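Local structure of manganese-dependent inorganic pyrophosphatase (Methanocaldococcus jannaschii, 2EB0) at residues B[3-8]-B[30-35]; B[10-15]-B[37-42]; B[61-66]-B[81-86]; B[151-156]-B[290-295]; B[217-222]-B[252-257]. The protein is a putative family II inorganic pyrophosphatase that hydrolyses diphosphate to two phosphate ions, with two manganese ions bound in each subunit. One frame throughout, in Å; residues are numbered along the deposited sequence.

How the contacts relate
Following the chain from the N terminus, contact 1 closes the first loop by setting 3-8 beside 30-35. Contact 2 crosses it, because 10-15 falls within that loop while 37-42 lies beyond it, and the two touch around His7 and Ser14. Contact 3 comes next in series and extends the same parallel sheet, with strand 61-65 beside strand 2-5; Asp66 meets residues of both earlier contacts at the manganese ions. Contact 4 closes a far wider loop, 151-156 to 290-295, joining the loop after helix 134-148 to the start of helix 293-306. Contact 5 lies wholly between those two segments, in the mixed sheet, and touches contact 4 through Gln217 and Met291.

Contact 1. Residues B[3-8]-B[30-35]; sequences YVVGHK and ARLGDI. With MN (manganese (II) ion), chain F.
Val5 swings CG1 opposite its backbone N (chi1 -155°), and Leu32 holds CG opposite its own carbonyl carbon (chi1 -68°); together these settings bring Val5 CG1 to 3.5 Å from Leu32 CG, with the two side chains crossing at about a right angle. The other valine branch, CG2, faces Ala30 CB at 4.1 Å. Leu32 also lies against main chain: its CD1 is 3.3 Å from Gly6 O, and its CB rests near the amide of Lys8. Direct polar bonding between the segments amounts to one weak bond, from Ala30 N to Val4 O, 3.1 Å long with 130° at the hydrogen. Further on, water does the bridging. One molecule accepts weakly from Gly6 N and donates to Ala30 O; a second donates to His7 O and accepts from Leu32 N. The segments take in the C-terminal ends of strands 2-5 and 28-31 and the loops that follow, in a beta-alpha-beta unit with helix 12-25; the loop after strand 2-5 carries a metal ligand. His7 NE2 binds a manganese ion at 2.4 Å, a site completed by Asp11 and Asp66. On the far side of the ring, His7 ND1 donates to Lys8 O at 2.8 Å, the oxygen lying somewhat out of the ring plane, so that the imidazole is held at both nitrogens. The Lys8 chain runs on, extended, to a salt bridge with Asp75.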
# COMPACT_ATOMS: atom_id res chain seq x y z
N TYR B 3 2.81 -11.33 -16.07
CA TYR B 3 3.73 -10.29 -16.52
C TYR B 3 4.09 -9.30 -15.42
O TYR B 3 3.26 -8.93 -14.59
CB TYR B 3 3.08 -9.49 -17.65
CG TYR B 3 2.80 -10.26 -18.92
CD1 TYR B 3 3.76 -10.38 -19.91
CD2 TYR B 3 1.56 -10.87 -19.12
CE1 TYR B 3 3.51 -11.08 -21.08
CE2 TYR B 3 1.30 -11.59 -20.28
CZ TYR B 3 2.28 -11.69 -21.26
OH TYR B 3 2.04 -12.40 -22.41
N VAL B 4 5.35 -8.88 -15.42
CA VAL B 4 5.84 -7.87 -14.48
C VAL B 4 5.99 -6.62 -15.36
O VAL B 4 6.75 -6.64 -16.33
CB VAL B 4 7.22 -8.25 -13.88
CG1 VAL B 4 7.72 -7.13 -12.96
CG2 VAL B 4 7.12 -9.56 -13.11
N VAL B 5 5.26 -5.56 -15.05
CA VAL B 5 5.32 -4.36 -15.88
C VAL B 5 5.53 -3.06 -15.12
O VAL B 5 5.03 -2.88 -14.00
CB VAL B 5 4.03 -4.18 -16.71
CG1 VAL B 5 4.34 -3.36 -17.95
CG2 VAL B 5 3.45 -5.53 -17.09
N GLY B 6 6.26 -2.15 -15.75
CA GLY B 6 6.52 -0.85 -15.17
C GLY B 6 5.46 0.11 -15.69
O GLY B 6 4.47 -0.32 -16.30
N HIS B 7 5.66 1.40 -15.49
CA HIS B 7 4.69 2.40 -15.91
C HIS B 7 4.88 2.96 -17.32
O HIS B 7 5.91 2.74 -17.96
CB HIS B 7 4.70 3.55 -14.90
CG HIS B 7 6.05 4.18 -14.73
ND1 HIS B 7 6.72 4.81 -15.76
CD2 HIS B 7 6.86 4.28 -13.64
CE1 HIS B 7 7.87 5.27 -15.31
NE2 HIS B 7 7.98 4.96 -14.03
N LYS B 8 3.87 3.68 -17.79
CA LYS B 8 3.92 4.31 -19.10
C LYS B 8 5.12 5.26 -19.10
O LYS B 8 5.51 5.77 -18.04
CB LYS B 8 2.62 5.06 -19.36
CG LYS B 8 1.43 4.13 -19.56
CD LYS B 8 0.15 4.91 -19.69
CE LYS B 8 -1.01 4.02 -20.09
NZ LYS B 8 -2.30 4.78 -20.15
N ALA B 30 7.92 -7.00 -19.19
CA ALA B 30 7.24 -6.22 -20.20
C ALA B 30 7.35 -4.74 -19.89
O ALA B 30 7.79 -4.35 -18.80
CB ALA B 30 5.77 -6.64 -20.29
N ARG B 31 6.94 -3.92 -20.86
CA ARG B 31 6.99 -2.47 -20.76
C ARG B 31 5.70 -1.87 -21.33
O ARG B 31 5.05 -2.47 -22.18
CB ARG B 31 8.21 -1.95 -21.53
CG ARG B 31 8.24 -2.40 -22.99
CD ARG B 31 9.62 -2.22 -23.62
NE ARG B 31 9.64 -2.64 -25.03
CZ ARG B 31 9.27 -1.86 -26.05
NH1 ARG B 31 8.85 -0.62 -25.83
NH2 ARG B 31 9.32 -2.33 -27.29
N LEU B 32 5.34 -0.68 -20.85
CA LEU B 32 4.13 -0.01 -21.29
C LEU B 32 4.42 1.14 -22.24
O LEU B 32 3.51 1.87 -22.63
CB LEU B 32 3.34 0.53 -20.09
CG LEU B 32 2.68 -0.47 -19.13
CD1 LEU B 32 1.80 0.27 -18.13
CD2 LEU B 32 1.84 -1.45 -19.92
N GLY B 33 5.68 1.31 -22.61
CA GLY B 33 6.06 2.39 -23.51
C GLY B 33 7.44 2.21 -24.12
O GLY B 33 8.09 1.20 -23.90
N ASP B 34 7.88 3.20 -24.90
CA ASP B 34 9.20 3.12 -25.53
C ASP B 34 10.32 3.42 -24.55
O ASP B 34 10.14 4.19 -23.61
CB ASP B 34 9.28 4.07 -26.72
CG ASP B 34 8.53 3.55 -27.93
OD1 ASP B 34 8.80 2.40 -28.34
OD2 ASP B 34 7.68 4.29 -28.47
N ILE B 35 11.46 2.79 -24.78
CA ILE B 35 12.64 2.96 -23.92
C ILE B 35 13.38 4.26 -24.24
O ILE B 35 13.51 4.64 -25.40
CB ILE B 35 13.58 1.75 -24.10
CG1 ILE B 35 14.93 2.02 -23.45
CG2 ILE B 35 13.76 1.48 -25.56
CD1 ILE B 35 15.89 0.85 -23.59
MN MN F . 9.93 5.11 -12.66
O HOH W 1 8.59 -1.93 -17.44
O HOH W 2 7.24 0.07 -18.62

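Contact 2. Residues B[10-15]-B[37-42]; sequences PDTDSI and PETEFV. With MN (manganese (II) ion), chain F; MN (manganese (II) ion), chain E.
Thr12 and Thr39, with CA atoms 5.0 Å apart, mark where the first turn of helix 12-25 comes nearest to the first turn of helix 37-45. Their side chains slide past each other in opposite directions, which leaves Thr12 OG1 and Thr39 OG1 2.8 Å apart. Set anti to its carbonyl carbon (chi1 -65°), Thr12 OG1 faces Glu38 and donates to OE2 at a doubtfully short modelled distance, the side chains crossing at about a right angle. The same carboxylate oxygen is approached by Ser146 and, weakly, by a water that accepts from Thr12 N, while Glu38 OE1 pairs with Lys187, so the buried carboxylate has partners at both oxygens. An apolar patch lies beside this cluster, where Thr39 CG2 rests 3.8 Å from Ile15 CB. Asp11 is the N-cap of its helix: OD1 accepts from Ser14 N at 2.9 Å, nearly straight at 169°, and OD2 binds one manganese ion at 2.3 Å. Asp13, facing away from 37-42, gives OD1 to the second manganese ion at 2.1 Å. With His7, this is the His-x3-Asp-x-Asp pattern of the DHH family, its two aspartates divided between the two ions of the dinuclear site.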
# COMPACT_ATOMS: atom_id res chain seq x y z
N PRO B 10 8.27 4.54 -19.59
CA PRO B 10 9.24 3.83 -18.76
C PRO B 10 10.63 4.43 -18.63
O PRO B 10 11.22 4.91 -19.60
CB PRO B 10 9.29 2.44 -19.40
CG PRO B 10 9.08 2.75 -20.85
CD PRO B 10 7.93 3.73 -20.78
N ASP B 11 11.15 4.43 -17.41
CA ASP B 11 12.51 4.91 -17.18
C ASP B 11 13.29 3.64 -16.87
O ASP B 11 12.73 2.54 -16.87
CB ASP B 11 12.58 5.87 -15.99
CG ASP B 11 11.86 5.35 -14.78
OD1 ASP B 11 11.71 4.11 -14.65
OD2 ASP B 11 11.45 6.18 -13.94
N THR B 12 14.58 3.79 -16.62
CA THR B 12 15.43 2.65 -16.34
C THR B 12 14.98 1.81 -15.15
O THR B 12 15.08 0.58 -15.20
CB THR B 12 16.88 3.09 -16.12
OG1 THR B 12 17.38 3.66 -17.34
CG2 THR B 12 17.76 1.91 -15.70
N ASP B 13 14.50 2.46 -14.10
CA ASP B 13 14.05 1.71 -12.91
C ASP B 13 12.91 0.78 -13.32
O ASP B 13 12.93 -0.40 -13.01
CB ASP B 13 13.55 2.66 -11.81
CG ASP B 13 13.34 1.94 -10.47
OD1 ASP B 13 12.57 2.45 -9.64
OD2 ASP B 13 13.93 0.87 -10.25
N SER B 14 11.92 1.32 -14.03
CA SER B 14 10.78 0.55 -14.50
C SER B 14 11.17 -0.65 -15.37
O SER B 14 10.57 -1.72 -15.26
CB SER B 14 9.83 1.45 -15.31
OG SER B 14 8.78 1.95 -14.50
N ILE B 15 12.16 -0.46 -16.24
CA ILE B 15 12.60 -1.52 -17.14
C ILE B 15 13.41 -2.58 -16.41
O ILE B 15 13.08 -3.76 -16.47
CB ILE B 15 13.44 -0.92 -18.30
CG1 ILE B 15 12.54 -0.01 -19.15
CG2 ILE B 15 14.06 -2.02 -19.16
CD1 ILE B 15 11.40 -0.73 -19.85
N PRO B 37 16.82 6.94 -24.15
CA PRO B 37 18.25 6.77 -24.45
C PRO B 37 19.07 6.17 -23.29
O PRO B 37 19.93 5.32 -23.51
CB PRO B 37 18.70 8.19 -24.79
CG PRO B 37 17.46 8.80 -25.38
CD PRO B 37 16.38 8.32 -24.44
N GLU B 38 18.80 6.62 -22.08
CA GLU B 38 19.52 6.12 -20.91
C GLU B 38 19.37 4.62 -20.72
O GLU B 38 20.33 3.91 -20.47
CB GLU B 38 19.03 6.84 -19.65
CG GLU B 38 19.60 6.28 -18.36
CD GLU B 38 18.77 6.67 -17.15
OE1 GLU B 38 18.72 7.87 -16.80
OE2 GLU B 38 18.16 5.77 -16.54
N THR B 39 18.14 4.14 -20.84
CA THR B 39 17.86 2.73 -20.66
C THR B 39 18.48 1.92 -21.79
O THR B 39 19.07 0.85 -21.57
CB THR B 39 16.34 2.50 -20.59
OG1 THR B 39 15.77 3.45 -19.67
CG2 THR B 39 16.03 1.10 -20.12
N GLU B 40 18.37 2.43 -23.02
CA GLU B 40 18.95 1.73 -24.16
C GLU B 40 20.44 1.52 -23.87
O GLU B 40 20.98 0.43 -24.06
CB GLU B 40 18.77 2.56 -25.43
CG GLU B 40 19.43 1.96 -26.65
CD GLU B 40 19.17 2.77 -27.91
OE1 GLU B 40 19.80 2.48 -28.94
OE2 GLU B 40 18.32 3.69 -27.85
N PHE B 41 21.08 2.58 -23.39
CA PHE B 41 22.49 2.55 -23.05
C PHE B 41 22.77 1.47 -22.00
O PHE B 41 23.65 0.63 -22.18
CB PHE B 41 22.89 3.93 -22.51
CG PHE B 41 24.20 3.95 -21.76
CD1 PHE B 41 25.38 3.58 -22.38
CD2 PHE B 41 24.24 4.38 -20.44
CE1 PHE B 41 26.60 3.64 -21.70
CE2 PHE B 41 25.44 4.44 -19.75
CZ PHE B 41 26.62 4.07 -20.38
N VAL B 42 21.99 1.48 -20.93
CA VAL B 42 22.14 0.51 -19.85
C VAL B 42 21.90 -0.93 -20.30
O VAL B 42 22.65 -1.84 -19.91
CB VAL B 42 21.20 0.87 -18.65
CG1 VAL B 42 21.15 -0.25 -17.64
CG2 VAL B 42 21.70 2.14 -17.98
MN MN F . 9.93 5.11 -12.66
MN MN E . 11.52 4.32 -9.77
O HOH W 3 15.37 6.60 -17.19

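Contact 3. Residues B[61-66]-B[81-86]; sequences EIILVD and KLIAII. With MN (manganese (II) ion), chain F; MN (manganese (II) ion), chain E.
Ile63 and Ile83 form the apolar centre: with CG1 anti to its carbonyl carbon (chi1 -74°), Ile63 crosses Ile83 obliquely, Ile63 CG1 lying 3.8 Å from Ile83 CB. Ala84 and Ile86 continue this face of the sheet, Ile86 CB meeting Val65 CG1 at 4.2 Å, and helix 12-25 covers part of it through Leu21. On the other face Leu64 crosses Leu82 at about a right angle, Leu64 CG 4.1 Å from Leu82 CD2. The parallel register slips by one between Ile62 and Ile63: a beta bulge, in which Ile83 N donates to Ile62 O at 2.6 Å and Ile83 comes round to the Ile63 face. At the outer end Glu61 and Lys81 lie side by side, pointing the same way, Glu61 CG 4.0 Å from Lys81 CB; the Glu61 carboxylate salt-bridges Arg2. At the inner end Asp66 N donates to Ile86 O, 3.0 Å and in the carbonyl plane. The Asp66 carboxylate spans both manganese ions, OD1 on the ion of His7 and Asp11, OD2 at 2.3 Å on that of Asp13, His88 and Asp147. The sheet thus holds the bridging ligand's backbone, while two metal bonds, with Ser14 and Thr109, fix its carboxylate.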
# COMPACT_ATOMS: atom_id res chain seq x y z
N GLU B 61 -2.21 -11.84 -15.98
CA GLU B 61 -1.99 -11.76 -14.55
C GLU B 61 -0.88 -10.72 -14.44
O GLU B 61 0.23 -10.91 -14.96
CB GLU B 61 -1.55 -13.10 -13.97
CG GLU B 61 -2.70 -14.06 -13.71
CD GLU B 61 -2.26 -15.29 -12.93
OE1 GLU B 61 -3.12 -16.15 -12.64
OE2 GLU B 61 -1.06 -15.38 -12.59
N ILE B 62 -1.18 -9.63 -13.76
CA ILE B 62 -0.24 -8.53 -13.64
C ILE B 62 0.45 -8.31 -12.30
O ILE B 62 -0.14 -8.45 -11.23
CB ILE B 62 -0.93 -7.22 -14.03
CG1 ILE B 62 -1.53 -7.33 -15.43
CG2 ILE B 62 0.05 -6.07 -13.93
CD1 ILE B 62 -0.51 -7.45 -16.55
N ILE B 63 1.73 -7.96 -12.40
CA ILE B 63 2.55 -7.63 -11.26
C ILE B 63 3.15 -6.28 -11.66
O ILE B 63 3.97 -6.19 -12.58
CB ILE B 63 3.70 -8.63 -11.04
CG1 ILE B 63 3.14 -9.93 -10.45
CG2 ILE B 63 4.72 -8.03 -10.09
CD1 ILE B 63 4.19 -10.98 -10.18
N LEU B 64 2.72 -5.23 -10.96
CA LEU B 64 3.20 -3.89 -11.25
C LEU B 64 4.43 -3.54 -10.44
O LEU B 64 4.52 -3.87 -9.26
CB LEU B 64 2.10 -2.87 -10.95
CG LEU B 64 0.78 -3.08 -11.68
CD1 LEU B 64 -0.23 -2.04 -11.20
CD2 LEU B 64 1.00 -2.97 -13.19
N VAL B 65 5.39 -2.89 -11.09
CA VAL B 65 6.60 -2.43 -10.43
C VAL B 65 6.78 -0.96 -10.75
O VAL B 65 6.43 -0.50 -11.83
CB VAL B 65 7.89 -3.16 -10.91
CG1 VAL B 65 7.93 -4.57 -10.37
CG2 VAL B 65 7.96 -3.15 -12.44
N ASP B 66 7.29 -0.23 -9.77
CA ASP B 66 7.60 1.18 -9.96
C ASP B 66 6.44 2.13 -10.16
O ASP B 66 6.64 3.24 -10.66
CB ASP B 66 8.54 1.32 -11.14
CG ASP B 66 9.41 2.54 -11.03
OD1 ASP B 66 9.86 3.04 -12.07
OD2 ASP B 66 9.65 2.99 -9.88
N LYS B 81 -5.71 -9.38 -13.97
CA LYS B 81 -5.70 -10.03 -12.67
C LYS B 81 -4.47 -9.53 -11.90
O LYS B 81 -3.38 -10.10 -12.02
CB LYS B 81 -5.63 -11.55 -12.85
CG LYS B 81 -6.20 -12.38 -11.72
CD LYS B 81 -5.23 -12.53 -10.57
CE LYS B 81 -5.78 -13.53 -9.55
NZ LYS B 81 -4.87 -13.71 -8.38
N LEU B 82 -4.65 -8.45 -11.13
CA LEU B 82 -3.57 -7.85 -10.35
C LEU B 82 -3.06 -8.78 -9.25
O LEU B 82 -3.78 -9.06 -8.29
CB LEU B 82 -4.04 -6.54 -9.72
CG LEU B 82 -3.15 -5.30 -9.82
CD1 LEU B 82 -3.60 -4.26 -8.79
CD2 LEU B 82 -1.69 -5.67 -9.60
N ILE B 83 -1.83 -9.26 -9.39
CA ILE B 83 -1.20 -10.17 -8.43
C ILE B 83 -0.41 -9.44 -7.33
O ILE B 83 -0.53 -9.77 -6.14
CB ILE B 83 -0.22 -11.14 -9.14
CG1 ILE B 83 -0.96 -11.97 -10.19
CG2 ILE B 83 0.48 -12.03 -8.11
CD1 ILE B 83 -1.91 -13.00 -9.61
N ALA B 84 0.40 -8.46 -7.71
CA ALA B 84 1.21 -7.75 -6.73
C ALA B 84 1.66 -6.37 -7.18
O ALA B 84 1.53 -6.01 -8.35
CB ALA B 84 2.45 -8.59 -6.37
N ILE B 85 2.19 -5.62 -6.23
CA ILE B 85 2.73 -4.30 -6.50
C ILE B 85 4.00 -4.14 -5.67
O ILE B 85 3.98 -4.29 -4.45
CB ILE B 85 1.74 -3.17 -6.12
CG1 ILE B 85 0.50 -3.23 -7.02
CG2 ILE B 85 2.43 -1.82 -6.28
CD1 ILE B 85 -0.51 -2.14 -6.76
N ILE B 86 5.11 -3.88 -6.36
CA ILE B 86 6.42 -3.68 -5.74
C ILE B 86 6.82 -2.28 -6.21
O ILE B 86 7.12 -2.07 -7.39
CB ILE B 86 7.42 -4.72 -6.24
CG1 ILE B 86 6.86 -6.12 -5.97
CG2 ILE B 86 8.76 -4.54 -5.53
CD1 ILE B 86 6.63 -6.43 -4.50
MN MN F . 9.93 5.11 -12.66
MN MN E . 11.52 4.32 -9.77

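Contact 4. Residues B[151-156]-B[290-295]; sequences FKSPTT and VMSRKK
Thr155 pushes its methyl CG2 into the first turn of the helix that starts at Arg293, and here the packing is close. Thr155 CG2 lies 3.3 Å from Ser292 OG, 4.0 Å from Lys294 CG and 3.9 Å from Lys295 CB, so a single methyl meets three residues. Ser292 OG is at the same time the N-cap, accepting from Lys295 N at 2.9 Å. Next to it, Ser153 OG sits 3.7 Å from Ser292 CB and shares a hydrogen bond with Thr155 OG1. The turn that presents Thr155 is of type I, from Ser153 to Thr156, and Ser153 O is gripped twice, by the N and by the OG1 of Thr156.

The flanks are looser. Met291, its chain bent at the last torsion (chi3 88°), only brings SD to 4.0 Å from Lys152 O, and Pro154 touches Met291 CB through CD and Ser292 CB through CG, both beyond 4 Å. On the solvent side Lys295 stretches past Thr155 in the opposite direction, its extended chain carrying NZ to Pro154 O at 2.9 Å, with the nitrogen above the carbonyl plane. Lys294 instead curls, bent at its last two torsions, and its NZ shares a water with Thr155 OG1 at the metal-site side.

Residues 292-296 spell Ser-Arg-Lys-Lys-Gln, the signature of the DHHA2 part in family II pyrophosphatases. The contact joins the loop between helices 134-148 and 158-171 to the N terminus of helix 293-306, with Lys294 lying beside His88 and packing on Pro98 of the second subunit.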
# COMPACT_ATOMS: atom_id res chain seq x y z
N PHE B 151 22.71 9.47 -6.48
CA PHE B 151 22.59 9.77 -5.06
C PHE B 151 22.48 11.26 -4.73
O PHE B 151 22.77 11.67 -3.61
CB PHE B 151 23.78 9.16 -4.32
CG PHE B 151 24.13 7.78 -4.78
CD1 PHE B 151 25.34 7.53 -5.41
CD2 PHE B 151 23.24 6.72 -4.59
CE1 PHE B 151 25.66 6.25 -5.86
CE2 PHE B 151 23.54 5.44 -5.03
CZ PHE B 151 24.76 5.20 -5.66
N LYS B 152 22.05 12.06 -5.70
CA LYS B 152 21.90 13.49 -5.47
C LYS B 152 20.49 13.81 -5.00
O LYS B 152 20.27 14.74 -4.22
CB LYS B 152 22.22 14.26 -6.75
CG LYS B 152 23.65 14.07 -7.21
CD LYS B 152 23.96 14.87 -8.45
CE LYS B 152 25.44 14.78 -8.78
NZ LYS B 152 25.85 15.69 -9.88
N SER B 153 19.52 13.04 -5.48
CA SER B 153 18.13 13.26 -5.11
C SER B 153 17.87 12.98 -3.63
O SER B 153 18.50 12.11 -3.03
CB SER B 153 17.22 12.37 -5.95
OG SER B 153 15.90 12.40 -5.45
N PRO B 154 16.94 13.73 -3.02
CA PRO B 154 16.63 13.53 -1.60
C PRO B 154 15.93 12.21 -1.30
O PRO B 154 15.70 11.88 -0.13
CB PRO B 154 15.79 14.76 -1.25
CG PRO B 154 15.15 15.11 -2.53
CD PRO B 154 16.27 14.94 -3.52
N THR B 155 15.59 11.44 -2.33
CA THR B 155 14.97 10.14 -2.12
C THR B 155 16.08 9.16 -1.76
O THR B 155 15.84 8.08 -1.22
CB THR B 155 14.28 9.60 -3.37
OG1 THR B 155 15.21 9.64 -4.47
CG2 THR B 155 13.04 10.41 -3.69
N THR B 156 17.31 9.55 -2.09
CA THR B 156 18.46 8.70 -1.80
C THR B 156 18.52 8.42 -0.31
O THR B 156 18.40 9.33 0.50
CB THR B 156 19.78 9.38 -2.19
OG1 THR B 156 19.76 9.73 -3.58
CG2 THR B 156 20.95 8.44 -1.92
N VAL B 290 14.80 21.38 -5.20
CA VAL B 290 13.78 20.45 -5.69
C VAL B 290 14.24 19.59 -6.87
O VAL B 290 14.44 20.09 -7.98
CB VAL B 290 12.50 21.23 -6.10
CG1 VAL B 290 11.46 20.29 -6.65
CG2 VAL B 290 11.95 21.99 -4.89
N MET B 291 14.43 18.29 -6.62
CA MET B 291 14.85 17.36 -7.67
C MET B 291 13.90 16.17 -7.79
O MET B 291 13.82 15.54 -8.85
CB MET B 291 16.23 16.79 -7.38
CG MET B 291 17.40 17.73 -7.56
SD MET B 291 18.94 16.79 -7.40
CE MET B 291 19.17 16.26 -9.09
N SER B 292 13.19 15.86 -6.71
CA SER B 292 12.30 14.71 -6.71
C SER B 292 10.83 15.00 -6.89
O SER B 292 10.19 15.67 -6.07
CB SER B 292 12.47 13.91 -5.42
OG SER B 292 11.52 12.86 -5.39
N ARG B 293 10.29 14.46 -7.97
CA ARG B 293 8.88 14.61 -8.27
C ARG B 293 8.07 13.95 -7.17
O ARG B 293 7.22 14.59 -6.56
CB ARG B 293 8.59 13.94 -9.61
CG ARG B 293 7.13 13.92 -10.02
CD ARG B 293 7.03 13.72 -11.52
NE ARG B 293 7.74 12.53 -11.97
CZ ARG B 293 8.10 12.29 -13.23
NH1 ARG B 293 7.81 13.16 -14.19
NH2 ARG B 293 8.73 11.17 -13.52
N LYS B 294 8.37 12.69 -6.89
CA LYS B 294 7.63 11.92 -5.89
C LYS B 294 7.79 12.39 -4.45
O LYS B 294 6.94 12.11 -3.60
CB LYS B 294 8.03 10.44 -5.95
CG LYS B 294 9.36 10.14 -5.26
CD LYS B 294 9.61 8.64 -5.09
CE LYS B 294 9.79 7.94 -6.41
NZ LYS B 294 10.93 8.49 -7.19
N LYS B 295 8.87 13.09 -4.15
CA LYS B 295 9.09 13.50 -2.77
C LYS B 295 8.97 14.99 -2.50
O LYS B 295 8.64 15.39 -1.38
CB LYS B 295 10.46 13.00 -2.32
CG LYS B 295 10.76 13.18 -0.85
CD LYS B 295 11.99 12.39 -0.45
CE LYS B 295 12.19 12.37 1.05
NZ LYS B 295 13.29 11.44 1.43
O HOH W 4 13.68 8.40 -6.39

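Contact 5. Residues B[217-222]-B[252-257]; sequences QVEVID and LITDIM
Gln217 and Thr254 cross at a slant on one face of a parallel strand pair, the glutamine extended from the backbone with CG opposite N (chi1 173°). Gln217 NE2 donates to Thr254 OG1 at 2.7 Å, nearly straight at 165°, with the oxygen in the amide plane. Glu219, next on this face, lies alongside Thr254 and points the same way, Glu219 CG 4.0 Å from Thr254 CB. Gln217 CG also packs on Leu252 CB at 3.9 Å. On the opposite face Val218 CG1 meets Ile253 CG1 more loosely, at 4.4 Å. Where the strands end, Ile256 leans across the pair, with CD1 3.8 Å from Glu219 C, and the Ile221 and Met257 side chains meet at a slant, Ile221 CG2 3.9 Å from Met257 CG; helix 176-188 packs over both isoleucines through Leu184. Val218 and Val220 each donate to and accept from strand 248-255; the strand directions are 18° from parallel, in the second and third strands of the mixed sheet. Two bonds from Gln217 NE2, to Thr254 OG1 and Met291 O, set which way the amide is turned and fasten the segment before helix 293-306 to this sheet, while Thr254 OG1 has a second partner in Ser261.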
# COMPACT_ATOMS: atom_id res chain seq x y z
N GLN B 217 9.11 16.00 -16.59
CA GLN B 217 10.42 16.37 -16.09
C GLN B 217 11.56 16.01 -17.03
O GLN B 217 11.49 15.04 -17.77
CB GLN B 217 10.65 15.71 -14.73
CG GLN B 217 12.06 15.87 -14.17
CD GLN B 217 12.19 15.32 -12.77
OE1 GLN B 217 11.69 14.24 -12.46
NE2 GLN B 217 12.89 16.06 -11.91
N VAL B 218 12.61 16.81 -16.99
CA VAL B 218 13.79 16.54 -17.78
C VAL B 218 14.96 16.87 -16.85
O VAL B 218 14.91 17.84 -16.11
CB VAL B 218 13.84 17.40 -19.07
CG1 VAL B 218 13.88 18.87 -18.73
CG2 VAL B 218 15.05 17.00 -19.90
N GLU B 219 15.99 16.04 -16.88
CA GLU B 219 17.16 16.23 -16.02
C GLU B 219 18.41 16.41 -16.88
O GLU B 219 18.78 15.52 -17.64
CB GLU B 219 17.32 15.01 -15.10
CG GLU B 219 16.08 14.69 -14.27
CD GLU B 219 16.09 13.30 -13.64
OE1 GLU B 219 16.21 12.30 -14.37
OE2 GLU B 219 15.96 13.22 -12.40
N VAL B 220 19.06 17.56 -16.76
CA VAL B 220 20.24 17.83 -17.57
C VAL B 220 21.39 18.43 -16.77
O VAL B 220 21.21 18.96 -15.68
CB VAL B 220 19.92 18.79 -18.74
CG1 VAL B 220 18.79 18.21 -19.59
CG2 VAL B 220 19.51 20.16 -18.19
N ILE B 221 22.59 18.33 -17.34
CA ILE B 221 23.77 18.86 -16.69
C ILE B 221 23.93 20.34 -17.06
O ILE B 221 24.40 21.14 -16.26
CB ILE B 221 25.02 18.06 -17.11
CG1 ILE B 221 24.83 16.60 -16.69
CG2 ILE B 221 26.26 18.64 -16.43
CD1 ILE B 221 25.92 15.65 -17.17
N ASP B 222 23.54 20.69 -18.28
CA ASP B 222 23.59 22.06 -18.77
C ASP B 222 22.19 22.37 -19.29
O ASP B 222 21.78 21.86 -20.33
CB ASP B 222 24.62 22.19 -19.90
CG ASP B 222 24.71 23.61 -20.45
OD1 ASP B 222 25.65 23.89 -21.23
OD2 ASP B 222 23.83 24.44 -20.12
N LEU B 252 9.14 19.98 -14.92
CA LEU B 252 10.36 20.26 -14.20
C LEU B 252 11.63 20.21 -15.05
O LEU B 252 12.01 19.15 -15.56
CB LEU B 252 10.51 19.27 -13.04
CG LEU B 252 9.32 19.19 -12.09
CD1 LEU B 252 9.51 18.03 -11.12
CD2 LEU B 252 9.15 20.51 -11.35
N ILE B 253 12.26 21.37 -15.21
CA ILE B 253 13.53 21.42 -15.93
C ILE B 253 14.52 21.29 -14.78
O ILE B 253 14.83 22.26 -14.11
CB ILE B 253 13.74 22.76 -16.64
CG1 ILE B 253 12.66 22.95 -17.70
CG2 ILE B 253 15.13 22.80 -17.26
CD1 ILE B 253 12.73 24.30 -18.43
N THR B 254 14.98 20.07 -14.54
CA THR B 254 15.89 19.79 -13.44
C THR B 254 17.38 19.97 -13.75
O THR B 254 17.96 19.32 -14.63
CB THR B 254 15.62 18.37 -12.90
OG1 THR B 254 14.27 18.31 -12.42
CG2 THR B 254 16.57 18.01 -11.77
N ASP B 255 18.00 20.89 -13.02
CA ASP B 255 19.41 21.18 -13.17
C ASP B 255 20.17 20.24 -12.25
O ASP B 255 20.24 20.45 -11.04
CB ASP B 255 19.66 22.63 -12.78
CG ASP B 255 21.09 23.06 -13.01
OD1 ASP B 255 21.28 24.08 -13.70
OD2 ASP B 255 22.01 22.38 -12.49
N ILE B 256 20.73 19.19 -12.82
CA ILE B 256 21.45 18.20 -12.02
C ILE B 256 22.56 18.79 -11.16
O ILE B 256 22.72 18.39 -10.02
CB ILE B 256 22.01 17.08 -12.93
CG1 ILE B 256 20.84 16.28 -13.52
CG2 ILE B 256 22.92 16.15 -12.12
CD1 ILE B 256 21.24 15.32 -14.62
N MET B 257 23.32 19.74 -11.68
CA MET B 257 24.40 20.32 -10.88
C MET B 257 23.90 21.26 -9.78
O MET B 257 24.38 21.19 -8.65
CB MET B 257 25.41 21.04 -11.78
CG MET B 257 26.04 20.12 -12.84
SD MET B 257 26.51 18.47 -12.22
CE MET B 257 28.06 18.86 -11.40